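PDB 4U49: pectate lyase from Pectobacterium carotovorum, which cleaves pectate chains by elimination with the help of calcium, and probably also degrades highly methylated pectins from within the chain. Local coordinates for residues A[130-135]-A[159-164]; A[153-158]-A[177-182]; A[196-201]-A[225-230]. All blocks are in the same frame, centred on the assembly; numbering follows the deposited sequence.

Contact 1 (A[130-135]-A[159-164])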
loop_
_atom_site.group_PDB
_atom_site.type_symbol
_atom_site.label_atom_id
_atom_site.label_comp_id
_atom_site.label_asym_id
_atom_site.label_seq_id
_atom_site.Cartn_x
_atom_site.Cartn_y
_atom_site.Cartn_z
ATOM N N ILE A 130 -0.500 12.428 14.951
ATOM C CA ILE A 130 0.862 12.135 15.369
ATOM C C ILE A 130 1.842 13.031 14.624
ATOM O O ILE A 130 1.816 13.099 13.395
ATOM C CB ILE A 130 1.203 10.659 15.119
ATOM C CG1 ILE A 130 0.221 9.757 15.872
ATOM C CG2 ILE A 130 2.636 10.359 15.522
ATOM C CD1 ILE A 130 0.269 8.311 15.440
ATOM N N LYS A 131 2.698 13.723 15.373
ATOM C CA LYS A 131 3.586 14.728 14.788
ATOM C C LYS A 131 5.060 14.492 15.097
ATOM O O LYS A 131 5.429 14.220 16.241
ATOM C CB LYS A 131 3.203 16.126 15.279
ATOM C CG LYS A 131 1.727 16.327 15.554
ATOM C CD LYS A 131 1.492 17.664 16.238
ATOM C CE LYS A 131 0.271 17.618 17.145
ATOM N NZ LYS A 131 -0.986 17.903 16.401
ATOM N N ASP A 132 5.890 14.605 14.061
ATOM C CA ASP A 132 7.346 14.623 14.192
ATOM C C ASP A 132 7.911 13.467 15.011
ATOM O O ASP A 132 8.827 13.655 15.810
ATOM C CB ASP A 132 7.794 15.953 14.809
ATOM C CG ASP A 132 7.396 17.144 13.967
ATOM O OD1 ASP A 132 7.601 17.097 12.737
ATOM O OD2 ASP A 132 6.871 18.127 14.530
ATOM N N LYS A 133 7.369 12.272 14.807
ATOM C CA LYS A 133 7.854 11.100 15.522
ATOM C C LYS A 133 7.427 9.813 14.835
ATOM O O LYS A 133 6.606 9.825 13.918
ATOM C CB LYS A 133 7.354 11.103 16.970
ATOM C CG LYS A 133 5.870 10.840 17.113
ATOM C CD LYS A 133 5.414 11.019 18.550
ATOM C CE LYS A 133 5.602 12.456 19.013
ATOM N NZ LYS A 133 5.041 12.672 20.371
ATOM N N THR A 134 8.000 8.704 15.291
ATOM C CA THR A 134 7.650 7.383 14.790
ATOM C C THR A 134 6.888 6.617 15.861
ATOM O O THR A 134 7.322 6.545 17.008
ATOM C CB THR A 134 8.898 6.591 14.373
ATOM O OG1 THR A 134 9.515 7.236 13.250
ATOM C CG2 THR A 134 8.531 5.161 13.993
ATOM N N VAL A 135 5.749 6.048 15.483
ATOM C CA VAL A 135 4.895 5.360 16.439
ATOM C C VAL A 135 4.631 3.913 16.017
ATOM O O VAL A 135 4.227 3.651 14.886
ATOM C CB VAL A 135 3.570 6.122 16.615
ATOM C CG1 VAL A 135 2.561 5.281 17.341
ATOM C CG2 VAL A 135 3.812 7.426 17.366
ATOM N N LEU A 159 -0.958 11.865 10.123
ATOM C CA LEU A 159 0.481 11.977 10.303
ATOM C C LEU A 159 0.965 13.351 9.869
ATOM O O LEU A 159 0.717 13.781 8.745
ATOM C CB LEU A 159 1.215 10.895 9.503
ATOM C CG LEU A 159 0.829 9.436 9.748
ATOM C CD1 LEU A 159 1.537 8.528 8.751
ATOM C CD2 LEU A 159 1.148 9.023 11.179
ATOM N N GLU A 160 1.659 14.040 10.767
ATOM C CA GLU A 160 2.308 15.297 10.426
ATOM C C GLU A 160 3.812 15.136 10.554
ATOM O O GLU A 160 4.350 15.173 11.662
ATOM C CB GLU A 160 1.804 16.429 11.320
ATOM C CG GLU A 160 0.328 16.726 11.134
ATOM C CD GLU A 160 -0.155 17.868 12.003
ATOM O OE1 GLU A 160 0.460 18.113 13.061
ATOM O OE2 GLU A 160 -1.148 18.522 11.624
ATOM N N ASN A 161 4.479 14.947 9.417
ATOM C CA ASN A 161 5.913 14.677 9.391
ATOM C C ASN A 161 6.243 13.500 10.308
ATOM O O ASN A 161 7.173 13.564 11.110
ATOM C CB ASN A 161 6.699 15.928 9.803
ATOM C CG ASN A 161 8.159 15.862 9.409
ATOM O OD1 ASN A 161 8.497 15.511 8.279
ATOM N ND2 ASN A 161 9.037 16.200 10.345
ATOM N N ALA A 162 5.464 12.425 10.192
ATOM C CA ALA A 162 5.528 11.330 11.157
ATOM C C ALA A 162 5.430 9.949 10.512
ATOM O O ALA A 162 5.050 9.817 9.351
ATOM C CB ALA A 162 4.429 11.496 12.198
ATOM N N THR A 163 5.773 8.922 11.282
ATOM C CA THR A 163 5.757 7.551 10.793
ATOM C C THR A 163 4.881 6.674 11.678
ATOM O O THR A 163 4.912 6.786 12.903
ATOM C CB THR A 163 7.185 6.963 10.735
ATOM O OG1 THR A 163 7.950 7.671 9.757
ATOM C CG2 THR A 163 7.158 5.485 10.370
ATOM N N ILE A 164 4.091 5.807 11.056
ATOM C CA ILE A 164 3.316 4.837 11.809
ATOM C C ILE A 164 3.616 3.441 11.274
ATOM O O ILE A 164 3.795 3.251 10.070
ATOM C CB ILE A 164 1.798 5.144 11.745
ATOM C CG1 ILE A 164 1.028 4.283 12.750
ATOM C CG2 ILE A 164 1.260 4.972 10.332
ATOM C CD1 ILE A 164 -0.348 4.816 13.066
HETATM O O HOH W 1 10.709 7.077 10.181
#

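Contact 2 (A[153-158]-A[177-182])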
loop_
_atom_site.group_PDB
_atom_site.type_symbol
_atom_site.label_atom_id
_atom_site.label_comp_id
_atom_site.label_asym_id
_atom_site.label_seq_id
_atom_site.Cartn_x
_atom_site.Cartn_y
_atom_site.Cartn_z
ATOM N N GLN A 153 -14.641 11.548 4.986
ATOM C CA GLN A 153 -14.744 10.915 6.294
ATOM C C GLN A 153 -13.472 11.186 7.094
ATOM O O GLN A 153 -12.429 11.491 6.515
ATOM C CB GLN A 153 -14.991 9.411 6.136
ATOM C CG GLN A 153 -16.116 9.084 5.158
ATOM C CD GLN A 153 -16.558 7.633 5.219
ATOM O OE1 GLN A 153 -16.633 7.035 6.294
ATOM N NE2 GLN A 153 -16.855 7.059 4.059
ATOM N N PRO A 154 -13.555 11.102 8.431
ATOM C CA PRO A 154 -12.352 11.364 9.229
ATOM C C PRO A 154 -11.281 10.297 9.036
ATOM O O PRO A 154 -11.604 9.125 8.882
ATOM C CB PRO A 154 -12.873 11.361 10.670
ATOM C CG PRO A 154 -14.162 10.614 10.619
ATOM C CD PRO A 154 -14.746 10.892 9.272
ATOM N N PRO A 155 -10.008 10.707 9.028
ATOM C CA PRO A 155 -8.918 9.728 8.977
ATOM C C PRO A 155 -8.831 8.932 10.275
ATOM O O PRO A 155 -9.101 9.481 11.343
ATOM C CB PRO A 155 -7.672 10.593 8.770
ATOM C CG PRO A 155 -8.054 11.943 9.271
ATOM C CD PRO A 155 -9.519 12.096 9.000
ATOM N N VAL A 156 -8.478 7.654 10.182
ATOM C CA VAL A 156 -8.247 6.841 11.369
ATOM C C VAL A 156 -6.949 7.301 12.026
ATOM O O VAL A 156 -6.806 7.265 13.247
ATOM C CB VAL A 156 -8.176 5.336 11.029
ATOM C CG1 VAL A 156 -7.918 4.505 12.281
ATOM C CG2 VAL A 156 -9.464 4.889 10.350
ATOM N N ILE A 157 -6.010 7.748 11.200
ATOM C CA ILE A 157 -4.732 8.263 11.673
ATOM C C ILE A 157 -4.299 9.459 10.833
ATOM O O ILE A 157 -4.364 9.414 9.604
ATOM C CB ILE A 157 -3.623 7.184 11.617
ATOM C CG1 ILE A 157 -3.905 6.054 12.609
ATOM C CG2 ILE A 157 -2.263 7.801 11.902
ATOM C CD1 ILE A 157 -3.683 6.441 14.052
ATOM N N THR A 158 -3.864 10.528 11.496
ATOM C CA THR A 158 -3.272 11.668 10.805
ATOM C C THR A 158 -1.791 11.772 11.152
ATOM O O THR A 158 -1.411 11.752 12.325
ATOM C CB THR A 158 -3.975 12.998 11.160
ATOM O OG1 THR A 158 -5.329 12.961 10.698
ATOM C CG2 THR A 158 -3.259 14.175 10.503
ATOM N N GLY A 177 -8.991 6.125 6.218
ATOM C CA GLY A 177 -7.650 5.580 6.351
ATOM C C GLY A 177 -6.628 6.473 7.029
ATOM O O GLY A 177 -6.900 7.080 8.062
ATOM N N ILE A 178 -5.438 6.540 6.434
ATOM C CA ILE A 178 -4.320 7.281 7.004
ATOM C C ILE A 178 -3.986 8.513 6.168
ATOM O O ILE A 178 -3.808 8.419 4.955
ATOM C CB ILE A 178 -3.067 6.393 7.119
ATOM C CG1 ILE A 178 -3.359 5.179 8.004
ATOM C CG2 ILE A 178 -1.893 7.195 7.667
ATOM C CD1 ILE A 178 -2.215 4.191 8.095
ATOM N N HIS A 179 -3.905 9.669 6.820
ATOM C CA HIS A 179 -3.581 10.913 6.131
ATOM C C HIS A 179 -2.175 11.396 6.461
ATOM O O HIS A 179 -1.802 11.488 7.631
ATOM C CB HIS A 179 -4.588 12.009 6.492
ATOM C CG HIS A 179 -5.900 11.888 5.782
ATOM N ND1 HIS A 179 -6.690 12.979 5.492
ATOM C CD2 HIS A 179 -6.561 10.805 5.305
ATOM C CE1 HIS A 179 -7.781 12.575 4.865
ATOM N NE2 HIS A 179 -7.727 11.262 4.739
ATOM N N CYS A 180 -1.391 11.692 5.427
ATOM C CA CYS A 180 -0.173 12.470 5.607
ATOM C C CYS A 180 -0.514 13.940 5.383
ATOM O O CYS A 180 -0.691 14.376 4.246
ATOM C CB CYS A 180 0.930 12.025 4.649
ATOM S SG CYS A 180 2.481 12.947 4.832
ATOM N N LYS A 181 -0.617 14.693 6.472
ATOM C CA LYS A 181 -1.050 16.084 6.395
ATOM C C LYS A 181 0.090 17.031 6.022
ATOM O O LYS A 181 -0.131 18.030 5.341
ATOM C CB LYS A 181 -1.675 16.515 7.726
ATOM C CG LYS A 181 -2.201 17.936 7.727
ATOM C CD LYS A 181 -3.106 18.199 8.921
ATOM C CE LYS A 181 -3.596 19.640 8.914
ATOM N NZ LYS A 181 -4.670 19.865 9.916
ATOM N N SER A 182 1.308 16.716 6.455
ATOM C CA SER A 182 2.443 17.595 6.190
ATOM C C SER A 182 3.788 16.882 6.284
ATOM O O SER A 182 3.889 15.788 6.838
ATOM C CB SER A 182 2.430 18.776 7.160
ATOM O OG SER A 182 2.710 18.344 8.480
#

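Contact 3 (A[196-201]-A[225-230])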
loop_
_atom_site.group_PDB
_atom_site.type_symbol
_atom_site.label_atom_id
_atom_site.label_comp_id
_atom_site.label_asym_id
_atom_site.label_seq_id
_atom_site.Cartn_x
_atom_site.Cartn_y
_atom_site.Cartn_z
ATOM N N CYS A 196 -12.342 1.700 3.149
ATOM C CA CYS A 196 -13.605 2.427 3.152
ATOM C C CYS A 196 -13.577 3.508 2.068
ATOM O O CYS A 196 -13.930 3.240 0.920
ATOM C CB CYS A 196 -13.873 3.024 4.534
ATOM S SG CYS A 196 -15.445 3.916 4.697
ATOM N N GLU A 197 -13.138 4.715 2.416
ATOM C CA GLU A 197 -13.047 5.793 1.429
ATOM C C GLU A 197 -11.728 5.716 0.657
ATOM O O GLU A 197 -11.714 5.444 -0.543
ATOM C CB GLU A 197 -13.189 7.163 2.099
ATOM C CG GLU A 197 -13.243 8.316 1.107
ATOM C CD GLU A 197 -13.339 9.678 1.775
ATOM O OE1 GLU A 197 -13.521 9.733 3.008
ATOM O OE2 GLU A 197 -13.233 10.696 1.058
ATOM N N ASP A 198 -10.624 5.969 1.353
ATOM C CA ASP A 198 -9.287 5.779 0.799
ATOM C C ASP A 198 -8.468 4.922 1.755
ATOM O O ASP A 198 -8.817 4.784 2.927
ATOM C CB ASP A 198 -8.578 7.119 0.572
ATOM C CG ASP A 198 -9.298 8.006 -0.425
ATOM O OD1 ASP A 198 -9.041 7.865 -1.638
ATOM O OD2 ASP A 198 -10.106 8.852 0.004
ATOM N N ALA A 199 -7.375 4.354 1.262
ATOM C CA ALA A 199 -6.437 3.668 2.143
ATOM C C ALA A 199 -5.481 4.686 2.751
ATOM O O ALA A 199 -5.225 4.680 3.957
ATOM C CB ALA A 199 -5.672 2.587 1.392
ATOM N N ALA A 200 -4.963 5.571 1.906
ATOM C CA ALA A 200 -4.031 6.594 2.352
ATOM C C ALA A 200 -4.155 7.847 1.494
ATOM O O ALA A 200 -4.422 7.766 0.296
ATOM C CB ALA A 200 -2.604 6.066 2.322
ATOM N N THR A 201 -3.952 9.001 2.118
ATOM C CA THR A 201 -4.118 10.283 1.446
ATOM C C THR A 201 -2.928 11.186 1.730
ATOM O O THR A 201 -2.573 11.399 2.887
ATOM C CB THR A 201 -5.413 10.988 1.894
ATOM O OG1 THR A 201 -6.543 10.161 1.581
ATOM C CG2 THR A 201 -5.558 12.330 1.199
ATOM N N PRO A 225 -16.116 5.697 -7.827
ATOM C CA PRO A 225 -15.171 4.620 -8.140
ATOM C C PRO A 225 -14.170 4.397 -7.010
ATOM O O PRO A 225 -13.682 5.366 -6.425
ATOM C CB PRO A 225 -14.468 5.128 -9.402
ATOM C CG PRO A 225 -15.463 6.029 -10.039
ATOM C CD PRO A 225 -16.175 6.704 -8.901
ATOM N N ASP A 226 -13.884 3.136 -6.704
ATOM C CA ASP A 226 -12.964 2.803 -5.624
ATOM C C ASP A 226 -11.546 3.257 -5.949
ATOM O O ASP A 226 -11.089 3.141 -7.086
ATOM C CB ASP A 226 -12.986 1.299 -5.345
ATOM C CG ASP A 226 -14.324 0.825 -4.809
ATOM O OD1 ASP A 226 -14.719 -0.321 -5.114
ATOM O OD2 ASP A 226 -14.982 1.601 -4.084
ATOM N N LYS A 227 -10.855 3.787 -4.945
ATOM C CA LYS A 227 -9.487 4.247 -5.133
ATOM C C LYS A 227 -8.670 4.038 -3.864
ATOM O O LYS A 227 -9.164 4.225 -2.751
ATOM C CB LYS A 227 -9.463 5.718 -5.554
ATOM C CG LYS A 227 -9.972 6.677 -4.498
ATOM C CD LYS A 227 -10.813 7.785 -5.102
ATOM C CE LYS A 227 -11.078 8.881 -4.080
ATOM N NZ LYS A 227 -11.599 8.331 -2.792
ATOM N N VAL A 228 -7.416 3.644 -4.038
ATOM C CA VAL A 228 -6.564 3.300 -2.909
ATOM C C VAL A 228 -5.837 4.517 -2.349
ATOM O O VAL A 228 -5.835 4.750 -1.140
ATOM C CB VAL A 228 -5.519 2.247 -3.309
ATOM C CG1 VAL A 228 -4.684 1.840 -2.104
ATOM C CG2 VAL A 228 -6.201 1.041 -3.937
ATOM N N LEU A 229 -5.221 5.288 -3.239
ATOM C CA LEU A 229 -4.351 6.389 -2.836
ATOM C C LEU A 229 -4.906 7.729 -3.294
ATOM O O LEU A 229 -5.471 7.834 -4.365
ATOM C CB LEU A 229 -2.955 6.198 -3.406
ATOM C CG LEU A 229 -2.248 4.928 -2.961
ATOM C CD1 LEU A 229 -0.886 4.800 -3.615
ATOM C CD2 LEU A 229 -2.127 4.886 -1.443
ATOM N N GLN A 230 -4.749 8.762 -2.489
ATOM C CA GLN A 230 -5.402 10.015 -2.775
ATOM C C GLN A 230 -4.337 11.068 -2.513
ATOM O O GLN A 230 -3.560 10.945 -1.556
ATOM C CB GLN A 230 -6.659 10.027 -1.901
ATOM C CG GLN A 230 -7.817 10.967 -2.061
ATOM C CD GLN A 230 -7.986 11.569 -3.415
ATOM O OE1 GLN A 230 -8.179 10.853 -4.437
ATOM N NE2 GLN A 230 -8.209 12.893 -3.392
HETATM O O HOH W 2 -12.198 3.643 -2.436
HETATM O O HOH W 3 -12.899 10.542 -1.341
#

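Contact 1 (A[130-135]-A[159-164])
Asp132 and Asn161 meet where two successive coils of the chain turn the same corner. Asn161 ND2 gives a hydrogen bond of 2.9 Å to Asp132 OD1, nearly straight (163° at the hydrogen) and lying in the amide plane. The carboxylate is turned steeply against that amide, the two planes being 72° apart. Asn161 reaches the carboxylate because its CG stands anti to the backbone N (chi1 -163°). The other end of the amide, OD1, takes the backbone N-H of Asn184 on the following coil, which fixes which way round the group sits. Both corner residues adopt the left-handed helical backbone conformation, and this bends the two coils alike.

Before the corner, Lys131 and Glu160 run side by side, with Glu160 OE1 lying along the aliphatic chain, 3.3 Å from Lys131 CG. The lysine then bends at its last torsion, bringing NZ to 3.6 Å from OE1, a long salt bridge. Past the corner, Thr134 and Thr163 lie alongside one another in the same rotamer, Thr134 OG1 3.4 Å from Thr163 CB, and one water joins the two hydroxyls. Ala162 CB fills the inside of the bend, 3.2 Å from Lys133 O and close to Ile130 CG2 as well.

Parallel backbone bonds hold both flanks: Glu160 N to Ile130 O (2.8 Å) and Asp132 N to Glu160 O before the bend, Thr163 N to Lys133 O and Val135 N to Thr163 O after it. Ile130, Val135, Leu159 and Ile164 turn to the buried side, where Leu159 continues onto Ile178, Cys185 and Ile187. Strands 128-131 and 157-160 thus lead on to strand 178-182 on one side of the corner, while strands 134-136 and 163-165 lead on to strand 184-192 on the other.

Contact 2 (A[153-158]-A[177-182])
Pro155 lays its CB over one face of the His179 imidazole, a CH-pi contact 3.8 Å from CB to the ring centroid and 21° off the ring normal. CB is shifted toward the rim, and its nearest ring atom is His179 CD2 at 3.6 Å; Pro155 CG leans over the CG and ND1 side of the same face. The two side chains cross at about a right angle. Rotation of the imidazole is further restrained by His179 NE2, which is hydrogen-bonded to Asp176 OD2 just ahead of segment 177-182.

Next to this pair, Gly177 O accepts from two consecutive amides, one of them weakly. Val156 N makes the short bond, 2.7 Å to Gly177 O, approaching in the carbonyl plane though well bent at the hydrogen (134°); Ile157 N adds the weak one. Val156 takes a helical backbone conformation here, which lets both N-H groups turn to one oxygen, and regular parallel pairing follows at once with His179 N to Ile157 O, 2.8 Å. On the inner side, Ile157 CB rests on Ile178 CG1 at 4.1 Å, and Ile178 carries this apolar layer on to Ile187, Val190 and Trp192. On the side of His179, Thr158 CG2 touches Lys181 CB at 4.0 Å; it stands anti to the threonine N, leaving OG1 beside that N.

A disulfide from Cys180 to Cys185 spans the next bend. Such in-register parallel strands, with apolar residues stacked inward, belong here to a right-handed parallel beta-helix, the fold of family 3 polysaccharide lyases.

Contact 3 (A[196-201]-A[225-230])
Two neighbouring coils of the parallel beta-helix enter their strands together here, close to residues of the calcium site, and a salt bridge from a buried aspartate marks the entrance. Lys227 NZ bonds to Asp198 OD1 at 2.8 Å, coming from above the carboxylate plane (36° out of it), with OD2 at 3.2 Å from the same nitrogen. The lysine chain bends at chi2 and again at chi4, so that it curls round OD1. From another direction Gln230 CB comes within 3.2 Å of Asp198 OD1, packing its aliphatic stem against the acid. A water ties the backbones together further out, giving to Glu197 O and accepting from Lys227 N.

Val228 O then takes two consecutive amides: Ala199 N at 2.9 Å and Ala200 N at 3.3 Å. The next rung of the ladder is the bond from Gln230 N to Ala200 O. Ala199 CB lies 3.7 Å from Val228 CG1, and Ala200 CB meets Leu229 CD2 on the interior side, where Leu229 goes on to pack against Ile209, Thr238 and Val240. Thr201 and Gln230 run alongside each other, Thr201 OG1 3.5 Å from Gln230 CB.

Ile195, which binds calcium in a crystal structure of this protein but has none bound here, has its side chain about 4 Å from that of Ala199. Stacked coils of this kind, with the calcium residues beside them, fit the beta-helix of polysaccharide lyase family 3.

In the fold
All three contacts reach one parallel beta-helix sheet, strands 128-131, 157-160, 178-182, 200-202 and 229-230; contact 1 also turns the corner onto strands 134-136 and 163-165. Contacts 1 and 2, centres 11 Å apart, share strand 157-160 and a probable hydrogen bond from Leu159 N to His179 O, 2.7 Å. Contacts 2 and 3, equally spaced, meet through a probable hydrogen bond from Thr201 N to Ile178 O. Contacts 1 and 3, 20 Å between centres, do not touch. The calcium site, unoccupied here, lies nearest contact 3, the Asn216 side chain about 6 Å from that of Val228; Ile195 has its side chain about 7 Å from Gly177 of contact 2, and contact 1 lies away from the site.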